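Local coordinates for protein Phosphoglucosamine/phosphogalactosamine mutase (Sulfolobus tokodaii, PDB 2F7L) that interconverts glucosamine 6-phosphate and glucosamine 1-phosphate, and likewise the galactosamine phosphates, using magnesium, on the way to UDP-N-acetylglucosamine and UDP-N-acetylgalactosamine, at residues 440-443 with 444-448; 281-284 with 285-289; 162-165 with 166-169; 266-269 with 270-273; 11-14 with 15-19. All coordinates share one frame; numbering follows the deposited sequence.

Contact 1: 440-443 with 444-448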
loop_
_atom_site.group_PDB
_atom_site.type_symbol
_atom_site.label_atom_id
_atom_site.label_comp_id
_atom_site.label_asym_id
_atom_site.label_seq_id
_atom_site.Cartn_x
_atom_site.Cartn_y
_atom_site.Cartn_z
ATOM N N VAL A 440 -5.912 -20.304 22.053
ATOM C CA VAL A 440 -7.275 -19.790 21.999
ATOM C C VAL A 440 -7.504 -19.273 20.582
ATOM O O VAL A 440 -8.638 -19.193 20.123
ATOM C CB VAL A 440 -7.568 -18.662 23.056
ATOM C CG1 VAL A 440 -6.514 -18.655 24.125
ATOM C CG2 VAL A 440 -7.700 -17.316 22.396
ATOM N N ALA A 441 -6.418 -18.954 19.884
ATOM C CA ALA A 441 -6.521 -18.464 18.519
ATOM C C ALA A 441 -6.811 -19.608 17.551
ATOM O O ALA A 441 -7.703 -19.525 16.704
ATOM C CB ALA A 441 -5.241 -17.767 18.125
ATOM N N ASN A 442 -6.051 -20.682 17.671
ATOM C CA ASN A 442 -6.263 -21.817 16.800
ATOM C C ASN A 442 -7.681 -22.333 16.998
ATOM O O ASN A 442 -8.405 -22.629 16.050
ATOM C CB ASN A 442 -5.269 -22.908 17.133
ATOM C CG ASN A 442 -5.296 -24.011 16.125
ATOM O OD1 ASN A 442 -4.917 -23.805 14.970
ATOM N ND2 ASN A 442 -5.763 -25.196 16.537
ATOM N N ASN A 443 -8.058 -22.439 18.262
ATOM C CA ASN A 443 -9.383 -22.886 18.648
ATOM C C ASN A 443 -10.426 -21.975 17.993
ATOM O O ASN A 443 -11.394 -22.445 17.376
ATOM C CB ASN A 443 -9.502 -22.818 20.169
ATOM C CG ASN A 443 -10.934 -22.840 20.637
ATOM O OD1 ASN A 443 -11.618 -23.859 20.526
ATOM N ND2 ASN A 443 -11.411 -21.704 21.148
ATOM N N LEU A 444 -10.219 -20.666 18.133
ATOM C CA LEU A 444 -11.114 -19.662 17.548
ATOM C C LEU A 444 -11.394 -19.932 16.085
ATOM O O LEU A 444 -12.553 -20.001 15.647
ATOM C CB LEU A 444 -10.497 -18.272 17.654
ATOM C CG LEU A 444 -10.763 -17.519 18.948
ATOM C CD1 LEU A 444 -9.955 -16.235 18.979
ATOM C CD2 LEU A 444 -12.250 -17.254 19.057
ATOM N N VAL A 445 -10.311 -20.068 15.330
ATOM C CA VAL A 445 -10.406 -20.314 13.911
ATOM C C VAL A 445 -11.273 -21.528 13.647
ATOM O O VAL A 445 -12.160 -21.490 12.785
ATOM C CB VAL A 445 -9.010 -20.513 13.312
ATOM C CG1 VAL A 445 -9.107 -20.841 11.813
ATOM C CG2 VAL A 445 -8.185 -19.253 13.542
ATOM N N ASN A 446 -11.029 -22.596 14.404
ATOM C CA ASN A 446 -11.792 -23.824 14.240
ATOM C C ASN A 446 -13.280 -23.619 14.395
ATOM O O ASN A 446 -14.058 -24.058 13.544
ATOM C CB ASN A 446 -11.308 -24.873 15.221
ATOM C CG ASN A 446 -9.916 -25.333 14.903
ATOM O OD1 ASN A 446 -9.594 -25.585 13.737
ATOM N ND2 ASN A 446 -9.073 -25.447 15.928
ATOM N N GLU A 447 -13.674 -22.961 15.483
ATOM C CA GLU A 447 -15.090 -22.685 15.723
ATOM C C GLU A 447 -15.661 -21.916 14.528
ATOM O O GLU A 447 -16.648 -22.319 13.909
ATOM C CB GLU A 447 -15.268 -21.854 17.004
ATOM C CG GLU A 447 -15.094 -22.620 18.306
ATOM C CD GLU A 447 -15.775 -23.983 18.252
ATOM O OE1 GLU A 447 -15.128 -24.943 17.771
ATOM O OE2 GLU A 447 -16.957 -24.098 18.668
ATOM N N LEU A 448 -15.011 -20.806 14.208
ATOM C CA LEU A 448 -15.442 -19.974 13.106
ATOM C C LEU A 448 -15.583 -20.783 11.811
ATOM O O LEU A 448 -16.618 -20.694 11.127
ATOM C CB LEU A 448 -14.457 -18.804 12.934
ATOM C CG LEU A 448 -14.394 -17.811 14.103
ATOM C CD1 LEU A 448 -13.170 -16.941 13.958
ATOM C CD2 LEU A 448 -15.655 -16.961 14.157
#
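V440 and L444 meet one turn apart on helix 438-452, the last helix of the C-terminal domain, which packs against an antiparallel sheet. Their methyls approach at 4.2 Å, CG2 of V440 to CD1 of L444. L444 reaches back over the preceding turn because its CG lies beside its own backbone N (chi1 -87°), the side on which V440 sits. Under the side chains run the i to i+4 bonds that define an alpha-helix, L444 N to V440 O, V445 N to A441 O, N446 N to N442 O and E447 N to N443 O, all between 2.9 and 3.1 Å. The bond from V445 N to A441 O is nearly straight (170°), whereas L444 N stands above the plane of the V440 carbonyl. N446 also leans back, its amide ND2 lying 2.9 Å from N442 O. Were N446 shortened to an alanine, the backbone bond would stay but the amide beside N442 O would be gone, which would probably leave that carbonyl with its helical N-H alone on this flank. Further out, the sides of the helix part company. L444 rests on F416 and Y396, and V445 on V373, T375, I431 and A433, so both are buried between helix and sheet, while N442 and N443 belong to the exposed flank. E447 bends at its second torsion, its CG 3.8 Å from N443 O, and OE1 makes a salt bridge with NZ of K450.

Contact 2: 281-284 with 285-289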
loop_
_atom_site.group_PDB
_atom_site.type_symbol
_atom_site.label_atom_id
_atom_site.label_comp_id
_atom_site.label_asym_id
_atom_site.label_seq_id
_atom_site.Cartn_x
_atom_site.Cartn_y
_atom_site.Cartn_z
ATOM N N ILE A 281 -5.552 7.692 14.529
ATOM C CA ILE A 281 -5.090 7.094 13.298
ATOM C C ILE A 281 -6.183 6.211 12.707
ATOM O O ILE A 281 -7.125 5.843 13.401
ATOM C CB ILE A 281 -3.800 6.281 13.555
ATOM C CG1 ILE A 281 -4.087 5.081 14.466
ATOM C CG2 ILE A 281 -2.743 7.190 14.206
ATOM C CD1 ILE A 281 -4.686 3.896 13.772
ATOM N N VAL A 282 -6.059 5.892 11.418
ATOM C CA VAL A 282 -7.022 5.055 10.699
ATOM C C VAL A 282 -6.335 3.748 10.337
ATOM O O VAL A 282 -5.139 3.724 10.080
ATOM C CB VAL A 282 -7.459 5.729 9.377
ATOM C CG1 VAL A 282 -8.436 4.847 8.613
ATOM C CG2 VAL A 282 -8.080 7.072 9.666
ATOM N N THR A 283 -7.074 2.649 10.342
ATOM C CA THR A 283 -6.503 1.365 9.929
ATOM C C THR A 283 -7.615 0.389 9.562
ATOM O O THR A 283 -8.763 0.545 9.988
ATOM C CB THR A 283 -5.589 0.737 11.002
ATOM O OG1 THR A 283 -4.646 -0.123 10.350
ATOM C CG2 THR A 283 -6.391 -0.087 11.993
ATOM N N ALA A 284 -7.285 -0.604 8.752
ATOM C CA ALA A 284 -8.289 -1.566 8.335
ATOM C C ALA A 284 -8.476 -2.700 9.344
ATOM O O ALA A 284 -7.554 -3.103 10.074
ATOM C CB ALA A 284 -7.943 -2.126 6.966
ATOM N N VAL A 285 -9.702 -3.202 9.364
ATOM C CA VAL A 285 -10.098 -4.288 10.246
ATOM C C VAL A 285 -9.220 -5.525 10.100
ATOM O O VAL A 285 -9.364 -6.475 10.852
ATOM C CB VAL A 285 -11.574 -4.657 9.992
ATOM C CG1 VAL A 285 -12.488 -3.577 10.584
ATOM C CG2 VAL A 285 -11.822 -4.792 8.489
ATOM N N SER A 286 -8.309 -5.500 9.134
ATOM C CA SER A 286 -7.379 -6.600 8.890
ATOM C C SER A 286 -6.184 -6.459 9.847
ATOM O O SER A 286 -5.369 -7.374 10.005
ATOM C CB SER A 286 -6.908 -6.569 7.429
ATOM O OG SER A 286 -6.462 -5.270 7.044
ATOM N N SER A 287 -6.101 -5.297 10.492
ATOM C CA SER A 287 -5.038 -4.992 11.454
ATOM C C SER A 287 -5.286 -5.618 12.834
ATOM O O SER A 287 -6.436 -5.724 13.296
ATOM C CB SER A 287 -4.904 -3.472 11.611
ATOM O OG SER A 287 -4.074 -2.914 10.618
ATOM N N SER A 288 -4.196 -6.020 13.487
ATOM C CA SER A 288 -4.263 -6.623 14.814
ATOM C C SER A 288 -4.781 -5.623 15.818
ATOM O O SER A 288 -4.473 -4.450 15.706
ATOM C CB SER A 288 -2.878 -7.070 15.257
ATOM O OG SER A 288 -2.834 -7.273 16.661
ATOM N N SER A 289 -5.553 -6.082 16.803
ATOM C CA SER A 289 -6.105 -5.187 17.832
ATOM C C SER A 289 -4.977 -4.657 18.718
ATOM O O SER A 289 -5.142 -3.691 19.469
ATOM C CB SER A 289 -7.165 -5.910 18.676
ATOM O OG SER A 289 -6.627 -7.050 19.309
#
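T283 and S287 turn their hydroxyls to one another across a reversal of the chain. OG of S287 donates to OG1 of T283 at 2.9 Å, the two side chains meeting from successive limbs of the turn. The threonine hydroxyl is brought round by its first torsion, which sets OG1 opposite the backbone N (chi1 -154°), while CG2 lies along the serine methylene, 3.7 Å from CB of S287. S287 in turn has OG beside its own backbone N (chi1 -85°) and its CB directed at the strand. OG1 of T283 is also hydrogen-bonded to F325 O of the neighbouring strand 323-326, so the serine joins a relay that starts in the sheet. Between these side chains the backbone makes a type I beta turn from A284 to S287, closed by S287 N to A284 O at 2.7 Å, the N-H reaching it from above the carbonyl plane. This is the exit of strand 280-284, a central strand of the alpha/beta/alpha domain III, on its way to helix 290-296. At the corner S286 holds OG 3.5 Å from CB of A284, a contact of hydroxyl with methyl, and V285 points away from the strand and packs on I406 and L419 of the C-terminal domain. From that same domain NZ of K410 binds the carbonyls of V285 and S287.

Contact 3: 162-165 with 166-169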
loop_
_atom_site.group_PDB
_atom_site.type_symbol
_atom_site.label_atom_id
_atom_site.label_comp_id
_atom_site.label_asym_id
_atom_site.label_seq_id
_atom_site.Cartn_x
_atom_site.Cartn_y
_atom_site.Cartn_z
ATOM N N HIS A 162 11.312 15.734 6.435
ATOM C CA HIS A 162 10.519 15.461 7.637
ATOM C C HIS A 162 11.229 14.733 8.769
ATOM O O HIS A 162 10.586 14.371 9.753
ATOM C CB HIS A 162 9.250 14.694 7.275
ATOM C CG HIS A 162 8.343 15.440 6.349
ATOM N ND1 HIS A 162 7.680 16.587 6.722
ATOM C CD2 HIS A 162 7.985 15.196 5.067
ATOM C CE1 HIS A 162 6.949 17.017 5.708
ATOM N NE2 HIS A 162 7.116 16.191 4.694
ATOM N N VAL A 163 12.536 14.519 8.636
ATOM C CA VAL A 163 13.305 13.855 9.683
ATOM C C VAL A 163 14.628 14.570 9.976
ATOM O O VAL A 163 15.225 15.200 9.102
ATOM C CB VAL A 163 13.627 12.391 9.320
ATOM C CG1 VAL A 163 12.336 11.632 9.025
ATOM C CG2 VAL A 163 14.566 12.347 8.149
ATOM N N ASP A 164 15.075 14.473 11.221
ATOM C CA ASP A 164 16.330 15.073 11.634
ATOM C C ASP A 164 17.436 14.354 10.899
ATOM O O ASP A 164 17.962 13.373 11.406
ATOM C CB ASP A 164 16.528 14.852 13.124
ATOM C CG ASP A 164 17.725 15.592 13.668
ATOM O OD1 ASP A 164 18.745 15.719 12.938
ATOM O OD2 ASP A 164 17.637 16.028 14.839
ATOM N N ILE A 165 17.809 14.834 9.722
ATOM C CA ILE A 165 18.855 14.167 8.959
ATOM C C ILE A 165 20.181 13.969 9.689
ATOM O O ILE A 165 20.817 12.917 9.570
ATOM C CB ILE A 165 19.160 14.905 7.674
ATOM C CG1 ILE A 165 17.906 14.962 6.811
ATOM C CG2 ILE A 165 20.327 14.218 6.951
ATOM C CD1 ILE A 165 18.141 15.625 5.480
ATOM N N GLU A 166 20.611 14.979 10.433
ATOM C CA GLU A 166 21.871 14.868 11.153
ATOM C C GLU A 166 21.805 13.836 12.283
ATOM O O GLU A 166 22.675 12.964 12.380
ATOM C CB GLU A 166 22.295 16.245 11.672
ATOM C CG GLU A 166 22.720 17.201 10.558
ATOM C CD GLU A 166 23.697 16.555 9.553
ATOM O OE1 GLU A 166 24.600 15.794 9.985
ATOM O OE2 GLU A 166 23.576 16.816 8.329
ATOM N N LYS A 167 20.775 13.922 13.123
ATOM C CA LYS A 167 20.622 12.981 14.227
ATOM C C LYS A 167 20.793 11.538 13.742
ATOM O O LYS A 167 21.573 10.768 14.311
ATOM C CB LYS A 167 19.249 13.171 14.888
ATOM C CG LYS A 167 18.811 12.088 15.882
ATOM C CD LYS A 167 19.709 11.965 17.101
ATOM C CE LYS A 167 19.187 10.891 18.078
ATOM N NZ LYS A 167 20.247 10.258 18.959
ATOM N N ILE A 168 20.084 11.185 12.674
ATOM C CA ILE A 168 20.139 9.839 12.119
ATOM C C ILE A 168 21.481 9.572 11.461
ATOM O O ILE A 168 22.026 8.473 11.560
ATOM C CB ILE A 168 19.032 9.638 11.061
ATOM C CG1 ILE A 168 17.666 9.877 11.698
ATOM C CG2 ILE A 168 19.108 8.239 10.470
ATOM C CD1 ILE A 168 16.540 10.032 10.689
ATOM N N LYS A 169 22.010 10.580 10.782
ATOM C CA LYS A 169 23.276 10.424 10.088
ATOM C C LYS A 169 24.346 10.037 11.093
ATOM O O LYS A 169 25.268 9.279 10.787
ATOM C CB LYS A 169 23.660 11.727 9.372
ATOM C CG LYS A 169 24.583 11.504 8.183
ATOM C CD LYS A 169 25.120 12.798 7.597
ATOM C CE LYS A 169 24.009 13.729 7.169
ATOM N NZ LYS A 169 24.535 15.066 6.754
#
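D164 carries its carboxylate toward K167 because its CG stands opposite the backbone N (chi1 -173°), which swings OD1 over the first turn of the helix that follows. There OD1 accepts from K167 N at 2.7 Å in a nearly straight bond (170°), the N-H arriving from above the carboxylate plane. D164 is thus the N-cap of helix 165-171, and its negative charge probably interacts favourably with the helix's amino end. The next backbone links are uneven: I168 N to D164 O is a weak bond at 3.3 Å, while K169 N to I165 O is a sound one at 2.9 Å. Flanking the cap, V163 just before it and I168 in the turn beyond touch through CG2 and CD1, 4.0 Å apart, their side chains crossing at about a right angle. A residue before the N-cap packed against the fourth residue of the helix is the hydrophobic staple, so cap and staple together mark where the helix begins. Another side of the turn is ionic. E166 bends at its second torsion (chi2 -47°) and presents OE2 to NZ of K169, which meets it on the syn side at 2.5 Å in a salt bridge. The same lysine lies across I165, its CE 3.7 Å from the isoleucine CG2. The cap belongs to the alpha/beta/alpha domain II, but I168 packs on L350, E351 and A354 of helix 342-356 in domain III and on L195, while D164 N bonds to E351.

Contact 4: 266-269 with 270-273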
loop_
_atom_site.group_PDB
_atom_site.type_symbol
_atom_site.label_atom_id
_atom_site.label_comp_id
_atom_site.label_asym_id
_atom_site.label_seq_id
_atom_site.Cartn_x
_atom_site.Cartn_y
_atom_site.Cartn_z
ATOM N N LEU A 266 5.171 3.313 14.063
ATOM C CA LEU A 266 5.240 4.511 13.233
ATOM C C LEU A 266 4.084 5.429 13.561
ATOM O O LEU A 266 4.226 6.652 13.587
ATOM C CB LEU A 266 5.184 4.126 11.759
ATOM C CG LEU A 266 6.494 4.165 10.963
ATOM C CD1 LEU A 266 7.713 3.831 11.821
ATOM C CD2 LEU A 266 6.355 3.210 9.804
ATOM N N SER A 267 2.926 4.836 13.812
ATOM C CA SER A 267 1.749 5.616 14.157
ATOM C C SER A 267 2.079 6.359 15.462
ATOM O O SER A 267 1.619 7.469 15.724
ATOM C CB SER A 267 0.557 4.675 14.340
ATOM O OG SER A 267 -0.652 5.348 14.049
ATOM N N TYR A 268 2.909 5.732 16.276
ATOM C CA TYR A 268 3.326 6.318 17.538
ATOM C C TYR A 268 4.215 7.551 17.305
ATOM O O TYR A 268 3.887 8.670 17.716
ATOM C CB TYR A 268 4.087 5.267 18.347
ATOM C CG TYR A 268 4.842 5.836 19.507
ATOM C CD1 TYR A 268 4.172 6.486 20.545
ATOM C CD2 TYR A 268 6.236 5.758 19.557
ATOM C CE1 TYR A 268 4.873 7.050 21.608
ATOM C CE2 TYR A 268 6.948 6.322 20.616
ATOM C CZ TYR A 268 6.260 6.966 21.635
ATOM O OH TYR A 268 6.956 7.541 22.672
ATOM N N TRP A 269 5.348 7.323 16.654
ATOM C CA TRP A 269 6.293 8.380 16.356
ATOM C C TRP A 269 5.620 9.608 15.744
ATOM O O TRP A 269 6.025 10.740 15.999
ATOM C CB TRP A 269 7.354 7.848 15.399
ATOM C CG TRP A 269 8.546 8.716 15.325
ATOM C CD1 TRP A 269 9.165 9.167 14.198
ATOM C CD2 TRP A 269 9.303 9.218 16.429
ATOM N NE1 TRP A 269 10.266 9.922 14.530
ATOM C CE2 TRP A 269 10.376 9.967 15.894
ATOM C CE3 TRP A 269 9.180 9.109 17.821
ATOM C CZ2 TRP A 269 11.321 10.599 16.703
ATOM C CZ3 TRP A 269 10.122 9.741 18.623
ATOM C CH2 TRP A 269 11.177 10.475 18.060
ATOM N N ALA A 270 4.590 9.383 14.937
ATOM C CA ALA A 270 3.891 10.490 14.294
ATOM C C ALA A 270 3.283 11.455 15.312
ATOM O O ALA A 270 3.214 12.662 15.054
ATOM C CB ALA A 270 2.812 9.969 13.358
ATOM N N SER A 271 2.840 10.930 16.455
ATOM C CA SER A 271 2.259 11.767 17.515
ATOM C C SER A 271 3.365 12.551 18.225
ATOM O O SER A 271 3.162 13.684 18.662
ATOM C CB SER A 271 1.530 10.908 18.545
ATOM O OG SER A 271 2.462 10.068 19.206
ATOM N N VAL A 272 4.530 11.932 18.347
ATOM C CA VAL A 272 5.664 12.581 18.981
ATOM C C VAL A 272 6.105 13.781 18.144
ATOM O O VAL A 272 6.551 14.785 18.692
ATOM C CB VAL A 272 6.853 11.603 19.126
ATOM C CG1 VAL A 272 8.082 12.338 19.618
ATOM C CG2 VAL A 272 6.482 10.470 20.089
ATOM N N LYS A 273 5.972 13.678 16.821
ATOM C CA LYS A 273 6.349 14.765 15.910
ATOM C C LYS A 273 5.242 15.812 15.743
ATOM O O LYS A 273 5.449 16.848 15.119
ATOM C CB LYS A 273 6.677 14.209 14.520
ATOM C CG LYS A 273 7.796 13.198 14.450
ATOM C CD LYS A 273 7.908 12.638 13.030
ATOM C CE LYS A 273 8.533 13.610 12.044
ATOM N NZ LYS A 273 9.980 13.723 12.268
#
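Helix 259-272 belongs to the alpha/beta/alpha domain III, and near its carboxyl end two aromatic rings are each met by an aliphatic side chain four residues on. V272 puts CG2 over a face of the Y268 ring, 4.2 Å from its centroid and offset toward the rim, a CH-pi contact. K273 does likewise to W269: its CG stands over the five-membered ring at 4.3 Å from the centroid, and its CD lies 3.9 Å from both CD1 and NE1 of the W269 indole. V272 also reaches the other half of the indole, with CB 3.7 Å from CE3 of W269. Both rings owe their direction to first torsions that set CG opposite the backbone N, chi1 166° for Y268 and -164° for W269. Behind the rings the backbone stays helical, A270 N to L266 O at 3.1 Å and K273 N to W269 O at 3.1 Å. Y268 O takes the N-H of S271 at 2.8 Å, an i to i+3 link, besides a weak bond from V272 N. E351, on helix 342-356, accepts from W269 NE1 and forms a salt bridge with K273 NZ. With W269 cut back to an alanine, the K273 methylenes would probably lose their aromatic surface and E351 one of its two donors here. The lysine thus divides its chemistry, its hydrocarbon laid on the ring and its ammonium given to a carboxylate that this pair of donors would be expected to keep ionised.

Contact 5: 11-14 with 15-19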
loop_
_atom_site.group_PDB
_atom_site.type_symbol
_atom_site.label_atom_id
_atom_site.label_comp_id
_atom_site.label_asym_id
_atom_site.label_seq_id
_atom_site.Cartn_x
_atom_site.Cartn_y
_atom_site.Cartn_z
ATOM N N ARG A 11 -6.225 -4.138 -13.878
ATOM C CA ARG A 11 -5.041 -4.976 -14.054
ATOM C C ARG A 11 -5.284 -6.361 -14.647
ATOM O O ARG A 11 -6.400 -6.856 -14.682
ATOM C CB ARG A 11 -4.297 -5.116 -12.727
ATOM C CG ARG A 11 -5.132 -5.647 -11.613
ATOM C CD ARG A 11 -4.418 -5.506 -10.265
ATOM N NE ARG A 11 -3.978 -4.142 -9.962
ATOM C CZ ARG A 11 -3.422 -3.770 -8.809
ATOM N NH1 ARG A 11 -3.234 -4.657 -7.837
ATOM N NH2 ARG A 11 -3.036 -2.510 -8.628
ATOM N N GLY A 12 -4.227 -6.992 -15.122
ATOM C CA GLY A 12 -4.381 -8.306 -15.704
ATOM C C GLY A 12 -3.050 -8.754 -16.247
ATOM O O GLY A 12 -2.085 -7.995 -16.208
ATOM N N ILE A 13 -2.990 -9.982 -16.742
ATOM C CA ILE A 13 -1.754 -10.489 -17.294
ATOM C C ILE A 13 -1.461 -9.677 -18.536
ATOM O O ILE A 13 -2.301 -9.541 -19.429
ATOM C CB ILE A 13 -1.879 -11.977 -17.623
ATOM C CG1 ILE A 13 -1.976 -12.756 -16.311
ATOM C CG2 ILE A 13 -0.677 -12.456 -18.428
ATOM C CD1 ILE A 13 -2.458 -14.144 -16.506
ATOM N N VAL A 14 -0.262 -9.123 -18.582
ATOM C CA VAL A 14 0.119 -8.279 -19.689
ATOM C C VAL A 14 0.150 -9.011 -21.025
ATOM O O VAL A 14 0.643 -10.131 -21.131
ATOM C CB VAL A 14 1.477 -7.589 -19.406
ATOM C CG1 VAL A 14 2.623 -8.427 -19.954
ATOM C CG2 VAL A 14 1.458 -6.173 -19.976
ATOM N N ASN A 15 -0.397 -8.335 -22.032
ATOM C CA ASN A 15 -0.509 -8.806 -23.400
ATOM C C ASN A 15 -1.437 -9.992 -23.571
ATOM O O ASN A 15 -1.314 -10.749 -24.529
ATOM C CB ASN A 15 0.863 -9.116 -23.991
ATOM C CG ASN A 15 1.099 -8.385 -25.301
ATOM O OD1 ASN A 15 0.344 -7.475 -25.648
ATOM N ND2 ASN A 15 2.149 -8.763 -26.022
ATOM N N LYS A 16 -2.369 -10.153 -22.644
ATOM C CA LYS A 16 -3.352 -11.221 -22.741
ATOM C C LYS A 16 -4.705 -10.677 -22.333
ATOM O O LYS A 16 -5.581 -10.509 -23.170
ATOM C CB LYS A 16 -2.968 -12.421 -21.884
ATOM C CG LYS A 16 -2.138 -13.396 -22.667
ATOM C CD LYS A 16 -2.600 -14.817 -22.484
ATOM C CE LYS A 16 -2.014 -15.390 -21.224
ATOM N NZ LYS A 16 -2.372 -14.532 -20.053
ATOM N N GLU A 17 -4.870 -10.380 -21.056
ATOM C CA GLU A 17 -6.113 -9.823 -20.586
ATOM C C GLU A 17 -5.889 -8.322 -20.676
ATOM O O GLU A 17 -6.709 -7.596 -21.238
ATOM C CB GLU A 17 -6.353 -10.291 -19.155
ATOM C CG GLU A 17 -6.116 -11.804 -19.031
ATOM C CD GLU A 17 -5.885 -12.303 -17.600
ATOM O OE1 GLU A 17 -5.474 -11.517 -16.704
ATOM O OE2 GLU A 17 -6.101 -13.517 -17.393
ATOM N N LEU A 18 -4.764 -7.851 -20.137
ATOM C CA LEU A 18 -4.443 -6.428 -20.206
ATOM C C LEU A 18 -3.726 -6.310 -21.545
ATOM O O LEU A 18 -2.525 -6.505 -21.638
ATOM C CB LEU A 18 -3.493 -6.005 -19.065
ATOM C CG LEU A 18 -3.323 -4.490 -18.873
ATOM C CD1 LEU A 18 -4.460 -3.990 -18.015
ATOM C CD2 LEU A 18 -2.007 -4.152 -18.214
ATOM N N THR A 19 -4.475 -6.018 -22.590
ATOM C CA THR A 19 -3.903 -5.902 -23.920
ATOM C C THR A 19 -3.670 -4.439 -24.281
ATOM O O THR A 19 -4.163 -3.525 -23.619
ATOM C CB THR A 19 -4.860 -6.498 -24.938
ATOM O OG1 THR A 19 -5.935 -5.576 -25.175
ATOM C CG2 THR A 19 -5.441 -7.785 -24.406
#
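I13 O is gripped by three successive backbone N-H groups, those of K16, E17 and L18. E17 N approaches in the carbonyl plane at 3.2 Å, while K16 N at 3.3 Å and L18 N at 3.1 Å both lie above or below it, so one carbonyl gathers the whole reversal around itself. The amide of I13 is taken as well. E17 places CG beside its own backbone N (chi1 -47°) and then runs extended, which returns its carboxylate to the strand, where OE1 accepts from I13 N at 2.9 Å in a nearly straight bond (174°), met from above the carboxylate plane. With both its amide and its carbonyl bound to the following loop, I13 ends the strand in a compact reversal. N15, at the bend, has positive phi (66°), and its N donates to L18 O at 2.8 Å. K16 lies beside I13, the two side chains pointing the same way, whereas L18 turns inward and brings CD1 to 4.1 Å from CA of R11. R11 itself extends in another direction, its side chain about 3 Å from that of S97, the probable phosphoserine of catalysis. Strand 10-13 is an outermost strand of the domain I sheet, paired antiparallel with 103-109 through G12 and N104; V14 and L18 pack on L53 of helix 50-63, and T19 caps helix 20-34 through L22 N.

How the contacts relate
Along the chain the order is contact 5, contact 3, contact 4, contact 2 and contact 1, sampling all four domains of the mutase: I, II, III twice, and the C-terminal domain. Contacts 4 and 2 share domain III, on helix 259-272 and the strand 280-284 that follows it, and touch where I281 packs on S267. Contact 3 meets contact 4 across a domain boundary: H162 O lies 2.7 Å from K273 NZ, a probable hydrogen bond, and E351 binds residues of both. Contact 1 stands apart, its centre about 20 Å from that of contact 2. Contact 5, with its centre about 32 Å or more from those of all the others, alone adjoins the probable catalytic serine.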